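Local coordinates for uncharacterized protein (Porphyromonas gingivalis, PDB 1ZBS) that is uncharacterised but probably phosphorylates N-acetylglucosamine or a related sugar with ATP, as sugar kinases of the ASKHA superfamily do, at residues S214-Q217 / N218-D222; G242-A245 / F246-E250. One frame throughout, in Å; residues are numbered along the deposited sequence.

Overall arrangement
Contact 1 (214-222) lies inside helix 210-229. Contact 2 (242-250) follows it along the chain, running from the end of strand 238-241 through the short helix 243-247 into helix 249-258. Their centres are about 13 Å apart, on the same side of the centre of the chain. The two meet through apolar side chains. Phe220 CE2 lies 3.4 Å from Tyr248 CB, and Phe220 CZ lies 3.8 Å from Val244 CG1. Val216 CG1 adds to the patch, 3.7 Å from Tyr248 CD1. Contact 1 thus supplies part of the helical layer that packs against the turn after a strand of the second five-stranded sheet.

Contact 1: residues S214-Q217 / N218-D222; sequences SLVQ and NSFDD
Val216 and Phe220 sit one helical turn apart, with their side chains side by side and pointing the same way. Val216 CG1 reaches over the face of the Phe220 ring in a CH-pi contact, 3.9 Å from the ring centroid. It stands close to the ring normal, 21° off it. The methyl lies anti to the backbone N (chi1 175°), which carries it along the helix to the ring. Four i to i+4 bonds join the carbonyls of 214-217 to the N-H groups of 218-221, and Asp222 N to Asn218 O continues the series. Asn218 N donates to Ser214 O at 2.8 Å. Ser219 N to Leu215 O is longer, at 3.3 Å. It is also more bent, with an N-H...O angle of 149°. Phe220 N to Val216 O measures 3.1 Å, and Asp221 N to Gln217 O 3.0 Å. Val216 O also lies over one face of the Phe220 ring, toward its rim. Asn218 folds back beside Ser214. Its ND2 comes within 2.9 Å of Ser214 O, but the angle is too poor for a hydrogen bond, so the backbone N of Asn218 is the donor that serves this carbonyl. The buried Ser219 OG is hydrogen-bonded to Gly145 N, and Asp221 forms a salt bridge through OD2 with Arg259. Leu215 and Ser219 pack on helix 147-159, while Phe220 packs on helix 249-258. This is the regular pattern of an amphipathic alpha-helix: Val216 and Phe220 form an i, i+4 apolar pair within the helical packing of the C-terminal half of an ASKHA-type fold.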
loop_
_atom_site.group_PDB
_atom_site.type_symbol
_atom_site.label_atom_id
_atom_site.label_comp_id
_atom_site.label_asym_id
_atom_site.label_seq_id
_atom_site.Cartn_x
_atom_site.Cartn_y
_atom_site.Cartn_z
ATOM N N SER A 214 -18.470 5.726 -8.204
ATOM C CA SER A 214 -18.600 4.417 -7.590
ATOM C C SER A 214 -17.326 4.062 -6.817
ATOM O O SER A 214 -17.376 3.339 -5.821
ATOM C CB SER A 214 -18.891 3.346 -8.639
ATOM O OG SER A 214 -17.741 3.070 -9.413
ATOM N N LEU A 215 -16.182 4.570 -7.275
ATOM C CA LEU A 215 -14.922 4.308 -6.588
ATOM C C LEU A 215 -14.957 4.944 -5.192
ATOM O O LEU A 215 -14.609 4.302 -4.200
ATOM C CB LEU A 215 -13.740 4.855 -7.399
ATOM C CG LEU A 215 -12.338 4.723 -6.779
ATOM C CD1 LEU A 215 -11.275 4.637 -7.891
ATOM C CD2 LEU A 215 -12.067 5.915 -5.868
ATOM N N VAL A 216 -15.390 6.198 -5.116
ATOM C CA VAL A 216 -15.470 6.897 -3.834
ATOM C C VAL A 216 -16.543 6.284 -2.943
ATOM O O VAL A 216 -16.364 6.146 -1.732
ATOM C CB VAL A 216 -15.767 8.392 -4.047
ATOM C CG1 VAL A 216 -15.976 9.083 -2.706
ATOM C CG2 VAL A 216 -14.595 9.036 -4.789
ATOM N N GLN A 217 -17.651 5.909 -3.574
ATOM C CA GLN A 217 -18.786 5.302 -2.903
ATOM C C GLN A 217 -18.432 3.957 -2.261
ATOM O O GLN A 217 -18.774 3.703 -1.104
ATOM C CB GLN A 217 -19.917 5.124 -3.919
ATOM C CG GLN A 217 -21.074 4.238 -3.488
ATOM C CD GLN A 217 -22.082 4.030 -4.617
ATOM O OE1 GLN A 217 -22.911 4.900 -4.905
ATOM N NE2 GLN A 217 -21.995 2.879 -5.276
ATOM N N ASN A 218 -17.742 3.100 -3.005
ATOM C CA ASN A 218 -17.374 1.795 -2.488
ATOM C C ASN A 218 -16.379 1.893 -1.346
ATOM O O ASN A 218 -16.397 1.079 -0.420
ATOM C CB ASN A 218 -16.797 0.923 -3.600
ATOM C CG ASN A 218 -17.794 0.676 -4.704
ATOM O OD1 ASN A 218 -19.006 0.694 -4.471
ATOM N ND2 ASN A 218 -17.299 0.435 -5.912
ATOM N N SER A 219 -15.516 2.897 -1.400
ATOM C CA SER A 219 -14.539 3.061 -0.346
ATOM C C SER A 219 -15.215 3.531 0.939
ATOM O O SER A 219 -14.888 3.052 2.026
ATOM C CB SER A 219 -13.460 4.052 -0.767
ATOM O OG SER A 219 -12.356 3.952 0.119
ATOM N N PHE A 220 -16.154 4.466 0.814
ATOM C CA PHE A 220 -16.876 4.966 1.981
ATOM C C PHE A 220 -17.702 3.832 2.583
ATOM O O PHE A 220 -17.793 3.700 3.803
ATOM C CB PHE A 220 -17.812 6.127 1.610
ATOM C CG PHE A 220 -17.106 7.441 1.370
ATOM C CD1 PHE A 220 -15.736 7.578 1.594
ATOM C CD2 PHE A 220 -17.826 8.551 0.934
ATOM C CE1 PHE A 220 -15.095 8.798 1.375
ATOM C CE2 PHE A 220 -17.198 9.770 0.712
ATOM C CZ PHE A 220 -15.824 9.898 0.938
ATOM N N ASP A 221 -18.306 3.012 1.726
ATOM C CA ASP A 221 -19.121 1.903 2.205
ATOM C C ASP A 221 -18.216 0.944 2.984
ATOM O O ASP A 221 -18.576 0.477 4.067
ATOM C CB ASP A 221 -19.783 1.173 1.025
ATOM C CG ASP A 221 -20.808 0.144 1.477
ATOM O OD1 ASP A 221 -21.818 0.540 2.105
ATOM O OD2 ASP A 221 -20.604 -1.061 1.210
ATOM N N ASP A 222 -17.041 0.681 2.417
ATOM C CA ASP A 222 -16.038 -0.187 3.012
ATOM C C ASP A 222 -15.636 0.322 4.384
ATOM O O ASP A 222 -15.416 -0.459 5.311
ATOM C CB ASP A 222 -14.781 -0.228 2.141
ATOM C CG ASP A 222 -14.591 -1.551 1.457
ATOM O OD1 ASP A 222 -14.971 -1.666 0.269
ATOM O OD2 ASP A 222 -14.063 -2.481 2.113
#

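Contact 2: residues G242-A245 / F246-E250; sequences GSVA and FHYRE
A strand-to-helix turn and a break between two helices make up this contact. Gly242 is the N-cap of helix 243-247, right after strand 238-241, and Tyr248 is the N-cap of helix 249-258. Val244 and Tyr248 carry the apolar part. Val244 CG1 touches Tyr248 CD2 at 3.5 Å from out of the ring plane, while Val244 CA lies at the ring edge, in its plane. The two side chains approach at a slant. The Tyr248 ring is swung to the side of its backbone N (chi1 -65°), which brings CD2 back to the preceding turn. Its hydroxyl is hydrogen-bonded to Ser200 OG, and its ring packs on helices 200-204 and 210-229.

Three i to i+4 backbone bonds hold the short helix 243-247 and its end. Phe246 N donates to Gly242 O at 3.0 Å, and His247 N to Ser243 O at 2.8 Å. Tyr248 N to Val244 O is also short, 2.9 Å, but bent to 137° where the helix ends. Arg249 N then turns to Phe246 O, at 2.8 Å; its approach to Ala245 O is poorly angled. Arg249 NH1 adds a weak bond to Phe246 O, 3.1 Å long, and lies over the centre of the Phe246 ring. Arg249 NE pairs with Glu250 OE2 at 3.2 Å. That oxygen is well out of the guanidinium plane, so the attraction is by charge alone.

The carbonyl of Phe246 thus receives two N-H donors from Arg249, one backbone and one side-chain. Together with the ring beneath NH1 and the carboxylate of Glu250, they probably restrict how the guanidinium moves and partly balance its charge at the helix break, though lattice contacts at these residues may contribute.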
loop_
_atom_site.group_PDB
_atom_site.type_symbol
_atom_site.label_atom_id
_atom_site.label_comp_id
_atom_site.label_asym_id
_atom_site.label_seq_id
_atom_site.Cartn_x
_atom_site.Cartn_y
_atom_site.Cartn_z
ATOM N N GLY A 242 -13.168 16.016 9.076
ATOM C CA GLY A 242 -12.159 15.837 8.052
ATOM C C GLY A 242 -12.428 16.421 6.679
ATOM O O GLY A 242 -13.574 16.578 6.251
ATOM N N SER A 243 -11.338 16.725 5.981
ATOM C CA SER A 243 -11.402 17.303 4.647
ATOM C C SER A 243 -12.147 16.423 3.651
ATOM O O SER A 243 -12.955 16.916 2.874
ATOM C CB SER A 243 -9.983 17.603 4.150
ATOM O OG SER A 243 -9.107 16.506 4.401
ATOM N N VAL A 244 -11.890 15.120 3.682
ATOM C CA VAL A 244 -12.562 14.199 2.769
ATOM C C VAL A 244 -14.044 14.010 3.104
ATOM O O VAL A 244 -14.887 13.920 2.199
ATOM C CB VAL A 244 -11.875 12.821 2.763
ATOM C CG1 VAL A 244 -12.721 11.820 1.989
ATOM C CG2 VAL A 244 -10.478 12.937 2.133
ATOM N N ALA A 245 -14.363 13.936 4.397
ATOM C CA ALA A 245 -15.757 13.771 4.821
ATOM C C ALA A 245 -16.540 14.989 4.364
ATOM O O ALA A 245 -17.676 14.878 3.899
ATOM C CB ALA A 245 -15.847 13.636 6.340
ATOM N N PHE A 246 -15.920 16.152 4.499
ATOM C CA PHE A 246 -16.555 17.388 4.094
ATOM C C PHE A 246 -16.675 17.441 2.570
ATOM O O PHE A 246 -17.778 17.410 2.028
ATOM C CB PHE A 246 -15.745 18.581 4.615
ATOM C CG PHE A 246 -16.449 19.895 4.462
ATOM C CD1 PHE A 246 -17.744 20.063 4.957
ATOM C CD2 PHE A 246 -15.837 20.953 3.794
ATOM C CE1 PHE A 246 -18.427 21.264 4.780
ATOM C CE2 PHE A 246 -16.508 22.162 3.610
ATOM C CZ PHE A 246 -17.806 22.318 4.103
ATOM N N HIS A 247 -15.542 17.485 1.877
ATOM C CA HIS A 247 -15.552 17.552 0.415
ATOM C C HIS A 247 -16.421 16.501 -0.278
ATOM O O HIS A 247 -16.895 16.720 -1.399
ATOM C CB HIS A 247 -14.118 17.485 -0.133
ATOM C CG HIS A 247 -13.258 18.629 0.309
ATOM N ND1 HIS A 247 -13.731 19.919 0.402
ATOM C CD2 HIS A 247 -11.961 18.676 0.698
ATOM C CE1 HIS A 247 -12.765 20.713 0.833
ATOM N NE2 HIS A 247 -11.682 19.983 1.020
ATOM N N TYR A 248 -16.639 15.365 0.376
ATOM C CA TYR A 248 -17.445 14.301 -0.219
ATOM C C TYR A 248 -18.731 14.055 0.572
ATOM O O TYR A 248 -19.355 12.989 0.446
ATOM C CB TYR A 248 -16.624 13.011 -0.282
ATOM C CG TYR A 248 -15.429 13.098 -1.208
ATOM C CD1 TYR A 248 -15.543 12.772 -2.557
ATOM C CD2 TYR A 248 -14.189 13.524 -0.739
ATOM C CE1 TYR A 248 -14.452 12.864 -3.415
ATOM C CE2 TYR A 248 -13.092 13.626 -1.585
ATOM C CZ TYR A 248 -13.228 13.291 -2.923
ATOM O OH TYR A 248 -12.139 13.365 -3.758
ATOM N N ARG A 249 -19.124 15.045 1.374
ATOM C CA ARG A 249 -20.322 14.941 2.204
ATOM C C ARG A 249 -21.534 14.362 1.486
ATOM O O ARG A 249 -22.183 13.460 2.005
ATOM C CB ARG A 249 -20.676 16.305 2.831
ATOM C CG ARG A 249 -20.833 17.471 1.864
ATOM C CD ARG A 249 -21.299 18.721 2.616
ATOM N NE ARG A 249 -21.377 19.892 1.751
ATOM C CZ ARG A 249 -20.321 20.560 1.294
ATOM N NH1 ARG A 249 -19.096 20.178 1.626
ATOM N NH2 ARG A 249 -20.487 21.598 0.480
ATOM N N GLU A 250 -21.835 14.862 0.294
ATOM C CA GLU A 250 -22.977 14.349 -0.449
ATOM C C GLU A 250 -22.877 12.835 -0.589
ATOM O O GLU A 250 -23.800 12.109 -0.220
ATOM C CB GLU A 250 -23.049 14.968 -1.851
ATOM C CG GLU A 250 -23.414 16.454 -1.917
ATOM C CD GLU A 250 -22.356 17.376 -1.321
ATOM O OE1 GLU A 250 -21.147 17.053 -1.418
ATOM O OE2 GLU A 250 -22.740 18.436 -0.768
#